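Aldehyde dehydrogenase (Burkholderia vietnamiensis, PDB 5KF0) probably oxidises aldehydes to carboxylic acids with a nicotinamide adenine dinucleotide as electron acceptor, and holds NADPH in its cofactor pocket. Local coordinates at residues T27-T32 / T41-A46; V241-K246 / V457-L462; S304-L309 / L395-R400. All blocks are in the same frame, centred on the assembly; numbering follows the deposited sequence.

Contact 1 (T27-T32 / T41-A46)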
loop_
_atom_site.group_PDB
_atom_site.type_symbol
_atom_site.label_atom_id
_atom_site.label_comp_id
_atom_site.label_asym_id
_atom_site.label_seq_id
_atom_site.Cartn_x
_atom_site.Cartn_y
_atom_site.Cartn_z
ATOM N N THR A 27 -12.724 20.115 -44.353
ATOM C CA THR A 27 -12.245 21.274 -43.607
ATOM C C THR A 27 -13.412 22.029 -42.978
ATOM O O THR A 27 -13.433 23.261 -42.944
ATOM C CB THR A 27 -11.421 22.203 -44.496
ATOM O OG1 THR A 27 -12.179 22.554 -45.652
ATOM C CG2 THR A 27 -10.130 21.517 -44.938
ATOM N N ASP A 28 -14.393 21.293 -42.447
ATOM C CA ASP A 28 -15.653 21.921 -42.073
ATOM C C ASP A 28 -15.625 22.611 -40.711
ATOM O O ASP A 28 -16.485 23.462 -40.459
ATOM C CB ASP A 28 -16.781 20.887 -42.113
ATOM C CG ASP A 28 -17.093 20.420 -43.524
ATOM O OD1 ASP A 28 -16.845 21.182 -44.483
ATOM O OD2 ASP A 28 -17.584 19.288 -43.682
ATOM N N LEU A 29 -14.667 22.298 -39.832
ATOM C CA LEU A 29 -14.622 22.913 -38.505
ATOM C C LEU A 29 -13.654 24.096 -38.520
ATOM O O LEU A 29 -12.434 23.916 -38.584
ATOM C CB LEU A 29 -14.234 21.894 -37.434
ATOM C CG LEU A 29 -14.108 22.473 -36.014
ATOM C CD1 LEU A 29 -15.372 23.214 -35.586
ATOM C CD2 LEU A 29 -13.778 21.372 -34.993
ATOM N N GLU A 30 -14.201 25.309 -38.463
ATOM C CA GLU A 30 -13.375 26.506 -38.399
ATOM C C GLU A 30 -12.985 26.777 -36.953
ATOM O O GLU A 30 -13.839 26.766 -36.061
ATOM C CB GLU A 30 -14.126 27.705 -38.981
ATOM C CG GLU A 30 -14.481 27.540 -40.451
ATOM C CD GLU A 30 -15.072 28.797 -41.060
ATOM O OE1 GLU A 30 -15.815 29.517 -40.362
ATOM O OE2 GLU A 30 -14.781 29.068 -42.242
ATOM N N VAL A 31 -11.701 27.027 -36.721
ATOM C CA VAL A 31 -11.183 27.342 -35.391
ATOM C C VAL A 31 -10.727 28.794 -35.417
ATOM O O VAL A 31 -9.831 29.150 -36.191
ATOM C CB VAL A 31 -10.028 26.409 -35.000
ATOM C CG1 VAL A 31 -9.500 26.758 -33.602
ATOM C CG2 VAL A 31 -10.465 24.943 -35.094
ATOM N N THR A 32 -11.342 29.637 -34.588
ATOM C CA THR A 32 -11.003 31.053 -34.578
ATOM C C THR A 32 -9.901 31.360 -33.574
ATOM O O THR A 32 -9.745 30.689 -32.549
ATOM C CB THR A 32 -12.217 31.916 -34.230
ATOM O OG1 THR A 32 -12.687 31.549 -32.923
ATOM C CG2 THR A 32 -13.319 31.739 -35.274
ATOM N N THR A 41 -7.443 28.330 -38.424
ATOM C CA THR A 41 -7.195 27.073 -39.118
ATOM C C THR A 41 -8.534 26.383 -39.304
ATOM O O THR A 41 -9.539 26.770 -38.702
ATOM C CB THR A 41 -6.204 26.182 -38.347
ATOM O OG1 THR A 41 -5.876 25.023 -39.127
ATOM C CG2 THR A 41 -6.803 25.728 -37.011
ATOM N N ARG A 42 -8.539 25.356 -40.148
ATOM C CA ARG A 42 -9.731 24.553 -40.389
ATOM C C ARG A 42 -9.367 23.097 -40.162
ATOM O O ARG A 42 -8.311 22.647 -40.611
ATOM C CB ARG A 42 -10.276 24.776 -41.804
ATOM C CG ARG A 42 -10.757 26.204 -42.020
ATOM C CD ARG A 42 -11.377 26.421 -43.389
ATOM N NE ARG A 42 -11.978 27.753 -43.479
ATOM C CZ ARG A 42 -11.288 28.862 -43.730
ATOM N NH1 ARG A 42 -9.975 28.795 -43.919
ATOM N NH2 ARG A 42 -11.902 30.037 -43.787
ATOM N N VAL A 43 -10.213 22.367 -39.445
ATOM C CA VAL A 43 -9.888 20.984 -39.123
ATOM C C VAL A 43 -11.022 20.083 -39.592
ATOM O O VAL A 43 -12.164 20.516 -39.790
ATOM C CB VAL A 43 -9.597 20.775 -37.615
ATOM C CG1 VAL A 43 -8.758 21.932 -37.055
ATOM C CG2 VAL A 43 -10.868 20.590 -36.835
ATOM N N ALA A 44 -10.683 18.810 -39.792
ATOM C CA ALA A 44 -11.667 17.832 -40.232
ATOM C C ALA A 44 -12.673 17.540 -39.121
ATOM O O ALA A 44 -12.298 17.262 -37.977
ATOM C CB ALA A 44 -10.965 16.543 -40.675
ATOM N N LEU A 45 -13.957 17.590 -39.472
ATOM C CA LEU A 45 -15.053 17.330 -38.548
ATOM C C LEU A 45 -15.528 15.894 -38.740
ATOM O O LEU A 45 -15.889 15.506 -39.856
ATOM C CB LEU A 45 -16.195 18.311 -38.809
ATOM C CG LEU A 45 -17.385 18.256 -37.860
ATOM C CD1 LEU A 45 -16.978 18.750 -36.459
ATOM C CD2 LEU A 45 -18.541 19.063 -38.435
ATOM N N ALA A 46 -15.522 15.110 -37.666
ATOM C CA ALA A 46 -15.943 13.715 -37.749
ATOM C C ALA A 46 -17.462 13.602 -37.682
ATOM O O ALA A 46 -18.090 14.172 -36.786
ATOM C CB ALA A 46 -15.312 12.910 -36.613
HETATM O O HOH W 1 -14.283 31.594 -43.351
#
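Leu29 and Val43 face each other in an antiparallel beta hairpin, a hydrogen-bonded pair whose two backbone bonds run from Val43 N to Leu29 O (2.8 Å) and from Leu29 N to Val43 O (3.1 Å). Their side chains lie side by side on the buried face, where Leu29 CD2 comes within 3.5 Å of Val43 CG2. Leu29 CG stands anti to the backbone N (chi1 178°), which lays CG and CD2 along Val43 CG2. Next to them Val31 CG2 meets Val43 CG1 at 4.0 Å, and Val31 N donates to Thr41 O at 2.9 Å; the return bond from Thr41 N to Val31 O is weak. The other face is looser and turned to solvent. There Glu30 and Arg42, a non-hydrogen-bonded pair, form a stretched salt bridge: Glu30 OE2 lies at the guanidinium edge, 3.3 Å from Arg42 NE, with the carboxylate and guanidinium planes 61° apart. Both direct bonds to OE2 are weak, and a water completes the link, donating to Glu30 OE2 and accepting from Arg42 NH2. Strand 29-32 is outermost in its four-stranded sheet; strand 39-43 also pairs with strand 13-18, and helix 192-202 packs against Thr41 and Val43.

Contact 2 (V241-K246 / V457-L462). With NDP (NADPH dihydro-nicotinamide-adenine-dinucleotide phosphate), chain E.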
loop_
_atom_site.group_PDB
_atom_site.type_symbol
_atom_site.label_atom_id
_atom_site.label_comp_id
_atom_site.label_asym_id
_atom_site.label_seq_id
_atom_site.Cartn_x
_atom_site.Cartn_y
_atom_site.Cartn_z
ATOM N N VAL A 241 -23.873 19.782 -18.421
ATOM C CA VAL A 241 -23.704 18.734 -19.424
ATOM C C VAL A 241 -23.380 17.398 -18.760
ATOM O O VAL A 241 -23.964 16.364 -19.103
ATOM C CB VAL A 241 -22.613 19.132 -20.433
ATOM C CG1 VAL A 241 -22.262 17.943 -21.329
ATOM C CG2 VAL A 241 -23.078 20.322 -21.274
ATOM N N GLY A 242 -22.418 17.403 -17.830
ATOM C CA GLY A 242 -21.934 16.155 -17.254
ATOM C C GLY A 242 -23.025 15.329 -16.604
ATOM O O GLY A 242 -23.108 14.116 -16.811
ATOM N N TRP A 243 -23.871 15.964 -15.790
ATOM C CA TRP A 243 -24.917 15.199 -15.117
ATOM C C TRP A 243 -25.965 14.698 -16.106
ATOM O O TRP A 243 -26.549 13.626 -15.903
ATOM C CB TRP A 243 -25.563 16.043 -14.012
ATOM C CG TRP A 243 -24.597 16.338 -12.891
ATOM C CD1 TRP A 243 -24.145 17.568 -12.495
ATOM C CD2 TRP A 243 -23.959 15.380 -12.037
ATOM N NE1 TRP A 243 -23.256 17.429 -11.446
ATOM C CE2 TRP A 243 -23.138 16.099 -11.137
ATOM C CE3 TRP A 243 -24.020 13.986 -11.930
ATOM C CZ2 TRP A 243 -22.362 15.465 -10.151
ATOM C CZ3 TRP A 243 -23.250 13.356 -10.951
ATOM C CH2 TRP A 243 -22.434 14.098 -10.072
ATOM N N ALA A 244 -26.192 15.441 -17.192
ATOM C CA ALA A 244 -27.111 14.982 -18.228
ATOM C C ALA A 244 -26.551 13.772 -18.970
ATOM O O ALA A 244 -27.298 12.841 -19.305
ATOM C CB ALA A 244 -27.398 16.124 -19.207
ATOM N N LEU A 245 -25.241 13.762 -19.231
ATOM C CA LEU A 245 -24.645 12.628 -19.935
ATOM C C LEU A 245 -24.662 11.374 -19.068
ATOM O O LEU A 245 -24.888 10.271 -19.579
ATOM C CB LEU A 245 -23.220 12.953 -20.392
ATOM C CG LEU A 245 -23.129 14.073 -21.437
ATOM C CD1 LEU A 245 -21.708 14.162 -21.972
ATOM C CD2 LEU A 245 -24.121 13.849 -22.579
ATOM N N LYS A 246 -24.462 11.523 -17.751
ATOM C CA LYS A 246 -24.556 10.363 -16.863
ATOM C C LYS A 246 -25.904 9.664 -17.019
ATOM O O LYS A 246 -25.970 8.428 -17.055
ATOM C CB LYS A 246 -24.333 10.791 -15.407
ATOM C CG LYS A 246 -24.353 9.639 -14.386
ATOM C CD LYS A 246 -24.078 10.167 -12.971
ATOM C CE LYS A 246 -23.865 9.052 -11.933
ATOM N NZ LYS A 246 -25.082 8.265 -11.625
ATOM N N VAL A 457 -16.875 16.771 -5.359
ATOM C CA VAL A 457 -18.061 16.120 -4.816
ATOM C C VAL A 457 -19.244 17.065 -5.015
ATOM O O VAL A 457 -19.115 18.105 -5.679
ATOM C CB VAL A 457 -17.862 15.728 -3.337
ATOM C CG1 VAL A 457 -16.740 14.669 -3.212
ATOM C CG2 VAL A 457 -17.543 16.966 -2.477
ATOM N N LYS A 458 -20.406 16.721 -4.450
ATOM C CA LYS A 458 -21.641 17.453 -4.728
ATOM C C LYS A 458 -21.817 17.608 -6.242
ATOM O O LYS A 458 -21.580 16.643 -6.973
ATOM C CB LYS A 458 -21.639 18.788 -3.959
ATOM C CG LYS A 458 -21.623 18.549 -2.430
ATOM C CD LYS A 458 -21.178 19.766 -1.618
ATOM C CE LYS A 458 -22.116 20.939 -1.839
ATOM N NZ LYS A 458 -21.761 22.094 -0.949
ATOM N N ASP A 459 -22.215 18.781 -6.742
ATOM C CA ASP A 459 -22.431 18.915 -8.185
ATOM C C ASP A 459 -21.141 19.096 -8.985
ATOM O O ASP A 459 -21.218 19.253 -10.215
ATOM C CB ASP A 459 -23.374 20.085 -8.486
ATOM C CG ASP A 459 -24.835 19.748 -8.215
ATOM O OD1 ASP A 459 -25.141 18.573 -7.921
ATOM O OD2 ASP A 459 -25.683 20.664 -8.293
ATOM N N SER A 460 -19.971 19.063 -8.345
ATOM C CA SER A 460 -18.712 19.337 -9.042
ATOM C C SER A 460 -18.034 18.106 -9.633
ATOM O O SER A 460 -17.020 18.262 -10.330
ATOM C CB SER A 460 -17.708 20.029 -8.109
ATOM O OG SER A 460 -18.185 21.309 -7.733
ATOM N N GLY A 461 -18.516 16.896 -9.372
ATOM C CA GLY A 461 -17.875 15.764 -10.012
ATOM C C GLY A 461 -18.292 14.438 -9.411
ATOM O O GLY A 461 -19.092 14.359 -8.468
ATOM N N LEU A 462 -17.705 13.388 -9.988
ATOM C CA LEU A 462 -17.924 12.012 -9.542
ATOM C C LEU A 462 -16.676 11.236 -9.942
ATOM O O LEU A 462 -16.517 10.902 -11.120
ATOM C CB LEU A 462 -19.174 11.419 -10.182
ATOM C CG LEU A 462 -19.586 10.063 -9.611
ATOM C CD1 LEU A 462 -19.998 10.215 -8.156
ATOM C CD2 LEU A 462 -20.716 9.480 -10.426
HETATM P PA NDP E . -18.897 22.253 -21.915
HETATM O O1A NDP E . -19.685 21.425 -20.956
HETATM O O2A NDP E . -19.744 23.322 -22.605
HETATM O O5B NDP E . -18.183 21.369 -23.027
HETATM C C5B NDP E . -17.208 20.394 -22.578
HETATM C C4B NDP E . -17.091 19.312 -23.617
HETATM O O4B NDP E . -18.316 18.545 -23.655
HETATM C C3B NDP E . -16.866 19.812 -25.051
HETATM O O3B NDP E . -16.041 18.898 -25.769
HETATM C C2B NDP E . -18.286 19.783 -25.615
HETATM O O2B NDP E . -18.362 19.670 -27.051
HETATM C C1B NDP E . -18.769 18.487 -24.991
HETATM N N9A NDP E . -20.217 18.320 -24.989
HETATM C C8A NDP E . -21.181 19.207 -24.591
HETATM N N7A NDP E . -22.402 18.729 -24.654
HETATM C C5A NDP E . -22.226 17.440 -25.129
HETATM C C6A NDP E . -23.131 16.397 -25.409
HETATM N N6A NDP E . -24.459 16.503 -25.277
HETATM N N1A NDP E . -22.620 15.225 -25.852
HETATM C C2A NDP E . -21.299 15.115 -26.009
HETATM N N3A NDP E . -20.350 16.027 -25.785
HETATM C C4A NDP E . -20.884 17.174 -25.344
HETATM O O3 NDP E . -17.693 22.937 -21.137
HETATM P PN NDP E . -16.587 23.997 -21.568
HETATM O O1N NDP E . -15.828 23.483 -22.735
HETATM O O2N NDP E . -17.289 25.317 -21.758
HETATM O O5D NDP E . -15.605 24.074 -20.325
HETATM C C5D NDP E . -15.868 24.801 -19.113
HETATM C C4D NDP E . -16.429 23.851 -18.085
HETATM O O4D NDP E . -15.490 22.768 -17.847
HETATM C C3D NDP E . -16.671 24.525 -16.732
HETATM O O3D NDP E . -17.899 24.130 -16.132
HETATM C C2D NDP E . -15.455 24.070 -15.925
HETATM O O2D NDP E . -15.587 24.107 -14.508
HETATM C C1D NDP E . -15.270 22.655 -16.453
HETATM N N1N NDP E . -13.905 22.232 -16.165
HETATM C C2N NDP E . -13.643 21.173 -15.326
HETATM C C3N NDP E . -12.398 20.862 -14.915
HETATM C C7N NDP E . -12.111 19.666 -14.079
HETATM O O7N NDP E . -11.025 19.091 -14.243
HETATM N N7N NDP E . -12.988 19.300 -13.145
HETATM C C4N NDP E . -11.257 21.748 -15.268
HETATM C C5N NDP E . -11.599 22.633 -16.418
HETATM C C6N NDP E . -12.854 22.873 -16.751
HETATM P P2B NDP E . -18.330 21.000 -28.011
HETATM O O1X NDP E . -18.015 22.172 -27.159
HETATM O O2X NDP E . -17.324 20.631 -29.062
HETATM O O3X NDP E . -19.702 21.100 -28.644
#
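Trp243 reaches from helix 239-248 of the Rossmann-like nucleotide-binding domain to the segment 457-462, whose strand 461-462 is the antiparallel edge of that domain's sheet and whose turn at 457-460 is tied to the loop at 412-414 ahead of strand 416-420. From CB the side chain heads toward the turn, with CG anti to the carbonyl carbon (chi1 -66°), and the indole then puts its nitrogen edge against the backbone. CD1 passes 4.1 Å from Asp459 O, and the adjacent NE1 donates to that same oxygen at 3.0 Å, with an N-H...O angle of 159°. The acceptor lies close to the indole plane, yet the donor sits 38° above the carbonyl plane and so misses the lone-pair direction. Further round the ring, CZ2 approaches Lys458 O at 3.5 Å, and CH2 at the far end meets Gly461 O at 3.7 Å and Leu462 CB at 4.2 Å.

The helix also serves the cofactor: Val241 and Leu245 touch the adenine of NADPH. A second subunit covers the contact, its Lys251 making a cation-pi interaction with Trp243 and a salt bridge with Asp459. Lys246 NZ donates to Gly250 O and Lys252 O of that subunit, while the Lys246 and Leu462 side chains cross at about a right angle, Lys246 CE resting 3.5 Å from Leu462 CD2.

Contact 3 (S304-L309 / L395-R400)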
loop_
_atom_site.group_PDB
_atom_site.type_symbol
_atom_site.label_atom_id
_atom_site.label_comp_id
_atom_site.label_asym_id
_atom_site.label_seq_id
_atom_site.Cartn_x
_atom_site.Cartn_y
_atom_site.Cartn_z
ATOM N N SER A 304 -10.887 41.330 11.022
ATOM C CA SER A 304 -9.766 42.093 11.572
ATOM C C SER A 304 -8.814 42.592 10.489
ATOM O O SER A 304 -8.147 43.617 10.679
ATOM C CB SER A 304 -9.001 41.247 12.591
ATOM O OG SER A 304 -8.387 40.131 11.961
ATOM N N LEU A 305 -8.733 41.898 9.356
ATOM C CA LEU A 305 -7.837 42.177 8.240
ATOM C C LEU A 305 -8.563 42.678 6.999
ATOM O O LEU A 305 -7.906 42.959 5.988
ATOM C CB LEU A 305 -7.067 40.906 7.860
ATOM C CG LEU A 305 -6.300 40.182 8.958
ATOM C CD1 LEU A 305 -5.577 38.954 8.384
ATOM C CD2 LEU A 305 -5.328 41.150 9.587
ATOM N N TYR A 306 -9.896 42.730 7.025
ATOM C CA TYR A 306 -10.682 42.952 5.816
ATOM C C TYR A 306 -10.297 44.247 5.104
ATOM O O TYR A 306 -10.074 44.251 3.886
ATOM C CB TYR A 306 -12.169 42.946 6.167
ATOM C CG TYR A 306 -13.092 43.047 4.970
ATOM C CD1 TYR A 306 -13.596 41.905 4.355
ATOM C CD2 TYR A 306 -13.468 44.289 4.461
ATOM C CE1 TYR A 306 -14.445 41.992 3.272
ATOM C CE2 TYR A 306 -14.307 44.383 3.374
ATOM C CZ TYR A 306 -14.793 43.234 2.783
ATOM O OH TYR A 306 -15.636 43.332 1.700
ATOM N N ASP A 307 -10.233 45.364 5.835
ATOM C CA ASP A 307 -10.002 46.648 5.172
ATOM C C ASP A 307 -8.616 46.714 4.542
ATOM O O ASP A 307 -8.458 47.235 3.431
ATOM C CB ASP A 307 -10.186 47.801 6.153
ATOM C CG ASP A 307 -11.627 48.007 6.546
ATOM O OD1 ASP A 307 -12.517 47.418 5.906
ATOM O OD2 ASP A 307 -11.870 48.777 7.496
ATOM N N THR A 308 -7.596 46.197 5.233
ATOM C CA THR A 308 -6.250 46.244 4.666
ATOM C C THR A 308 -6.123 45.311 3.466
ATOM O O THR A 308 -5.544 45.686 2.436
ATOM C CB THR A 308 -5.216 45.896 5.731
ATOM O OG1 THR A 308 -5.329 46.833 6.808
ATOM C CG2 THR A 308 -3.819 45.981 5.148
ATOM N N LEU A 309 -6.647 44.092 3.581
ATOM C CA LEU A 309 -6.628 43.189 2.435
ATOM C C LEU A 309 -7.394 43.789 1.263
ATOM O O LEU A 309 -6.945 43.709 0.114
ATOM C CB LEU A 309 -7.209 41.826 2.815
ATOM C CG LEU A 309 -7.149 40.764 1.716
ATOM C CD1 LEU A 309 -6.941 39.371 2.310
ATOM C CD2 LEU A 309 -8.413 40.769 0.863
ATOM N N LEU A 395 -15.833 39.591 -2.685
ATOM C CA LEU A 395 -15.137 39.741 -1.414
ATOM C C LEU A 395 -16.179 39.848 -0.309
ATOM O O LEU A 395 -17.122 40.640 -0.418
ATOM C CB LEU A 395 -14.243 40.985 -1.437
ATOM C CG LEU A 395 -13.519 41.345 -0.143
ATOM C CD1 LEU A 395 -12.493 40.288 0.177
ATOM C CD2 LEU A 395 -12.864 42.719 -0.264
ATOM N N GLU A 396 -16.034 39.034 0.735
ATOM C CA GLU A 396 -16.971 39.083 1.850
ATOM C C GLU A 396 -16.208 38.871 3.156
ATOM O O GLU A 396 -15.038 38.467 3.164
ATOM C CB GLU A 396 -18.117 38.064 1.671
ATOM C CG GLU A 396 -17.678 36.626 1.361
ATOM C CD GLU A 396 -18.852 35.664 1.126
ATOM O OE1 GLU A 396 -20.010 36.014 1.460
ATOM O OE2 GLU A 396 -18.616 34.552 0.600
ATOM N N LYS A 397 -16.888 39.159 4.266
ATOM C CA LYS A 397 -16.283 39.301 5.586
ATOM C C LYS A 397 -16.843 38.244 6.533
ATOM O O LYS A 397 -18.027 37.905 6.458
ATOM C CB LYS A 397 -16.564 40.718 6.129
ATOM C CG LYS A 397 -15.913 41.072 7.459
ATOM C CD LYS A 397 -16.390 42.456 7.954
ATOM C CE LYS A 397 -15.914 43.568 7.044
ATOM N NZ LYS A 397 -16.198 44.917 7.626
ATOM N N PHE A 398 -16.006 37.724 7.438
ATOM C CA PHE A 398 -16.511 36.846 8.495
ATOM C C PHE A 398 -15.806 37.147 9.813
ATOM O O PHE A 398 -14.725 37.739 9.840
ATOM C CB PHE A 398 -16.340 35.355 8.150
ATOM C CG PHE A 398 -14.913 34.871 8.194
ATOM C CD1 PHE A 398 -14.394 34.276 9.343
ATOM C CD2 PHE A 398 -14.093 34.995 7.076
ATOM C CE1 PHE A 398 -13.071 33.822 9.375
ATOM C CE2 PHE A 398 -12.776 34.535 7.097
ATOM C CZ PHE A 398 -12.265 33.960 8.247
ATOM N N ASP A 399 -16.453 36.731 10.911
ATOM C CA ASP A 399 -15.935 36.832 12.276
ATOM C C ASP A 399 -15.479 35.493 12.833
ATOM O O ASP A 399 -14.421 35.408 13.466
ATOM C CB ASP A 399 -17.001 37.382 13.240
ATOM C CG ASP A 399 -17.440 38.770 12.908
ATOM O OD1 ASP A 399 -16.619 39.554 12.389
ATOM O OD2 ASP A 399 -18.612 39.084 13.188
ATOM N N ARG A 400 -16.284 34.451 12.652
ATOM C CA ARG A 400 -16.053 33.140 13.243
ATOM C C ARG A 400 -15.615 32.175 12.157
ATOM O O ARG A 400 -16.276 32.075 11.122
ATOM C CB ARG A 400 -17.321 32.596 13.907
ATOM C CG ARG A 400 -17.814 33.356 15.117
ATOM C CD ARG A 400 -19.011 32.630 15.747
ATOM N NE ARG A 400 -20.189 32.660 14.883
ATOM C CZ ARG A 400 -20.587 31.657 14.104
ATOM N NH1 ARG A 400 -19.903 30.517 14.070
ATOM N NH2 ARG A 400 -21.675 31.792 13.355
#
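Helix 306-319 packs on the open alpha/beta sheet of the domain that, in the aldehyde dehydrogenase family, carries the catalytic cysteine, and Tyr306 in its first turn lies against strand 392-398. The ring is met from several directions by three consecutive strand residues. Over one face comes Lys397, whose CE stands 3.8 Å from the Tyr306 ring centroid and 21° off the normal, a CH-pi contact displaced toward the rim. The lysine chain sets out with CG anti to the backbone N (chi1 -176°) and bends at chi3 (-66°), which folds CE over the ring. NZ goes on to make an off-centre cation-pi interaction, 4.7 Å from the same centroid, and Asp307 on the helix offers an opposite charge nearby without contact.

In the ring plane, Glu396 O approaches the edge at Tyr306 CE1 (3.6 Å). Leu395 points back at the tyrosine and packs obliquely about its hydroxyl end: CG is 3.4 Å from Tyr306 OH, and CD2 is 3.6 Å from Tyr306 CZ. The hydroxyl is hydrogen-bonded to Glu375 OE1 on strand 368-375, which fixes the polar tip of an otherwise buried ring beside the leucine.

One helical turn on, Leu309 CD2 reaches Leu395 CD1 at 4.2 Å, the two leucines overlapping alongside and pointing contrary ways. Both touch Val301 of strand 298-302, and Leu309 also packs on Leu274, Val278 and Leu281 of helix 274-286, so the apolar side of the helix merges with the core. At the outer end, exposed Lys397 keeps CE over one face while its CB lies by Tyr306 CD1 (3.7 Å). Helix 306-319 thus follows strand 298-302 and covers it together with its parallel neighbour 392-398, as helices flank the parallel sheet of an open alpha/beta domain.

In the fold
The three contacts lie well apart: the centres of contacts 1 and 2 are about 29 Å from each other, those of contacts 2 and 3 about 33 Å, and contacts 1 and 3 sit on opposite sides of the chain's centre. Along the chain, contact 3 falls inside the loop closed by contact 2. No two share a helix or strand. Contact 1, partly buried, is built on paired strands, with backbone bonds and a solvent-side salt bridge. Contact 2, at the surface but met by a second subunit, relies on an indole-to-carbonyl bond, on a helix whose other side chains reach the cofactor's adenine. Contact 3, mostly buried, joins helix to sheet through apolar and pi interactions.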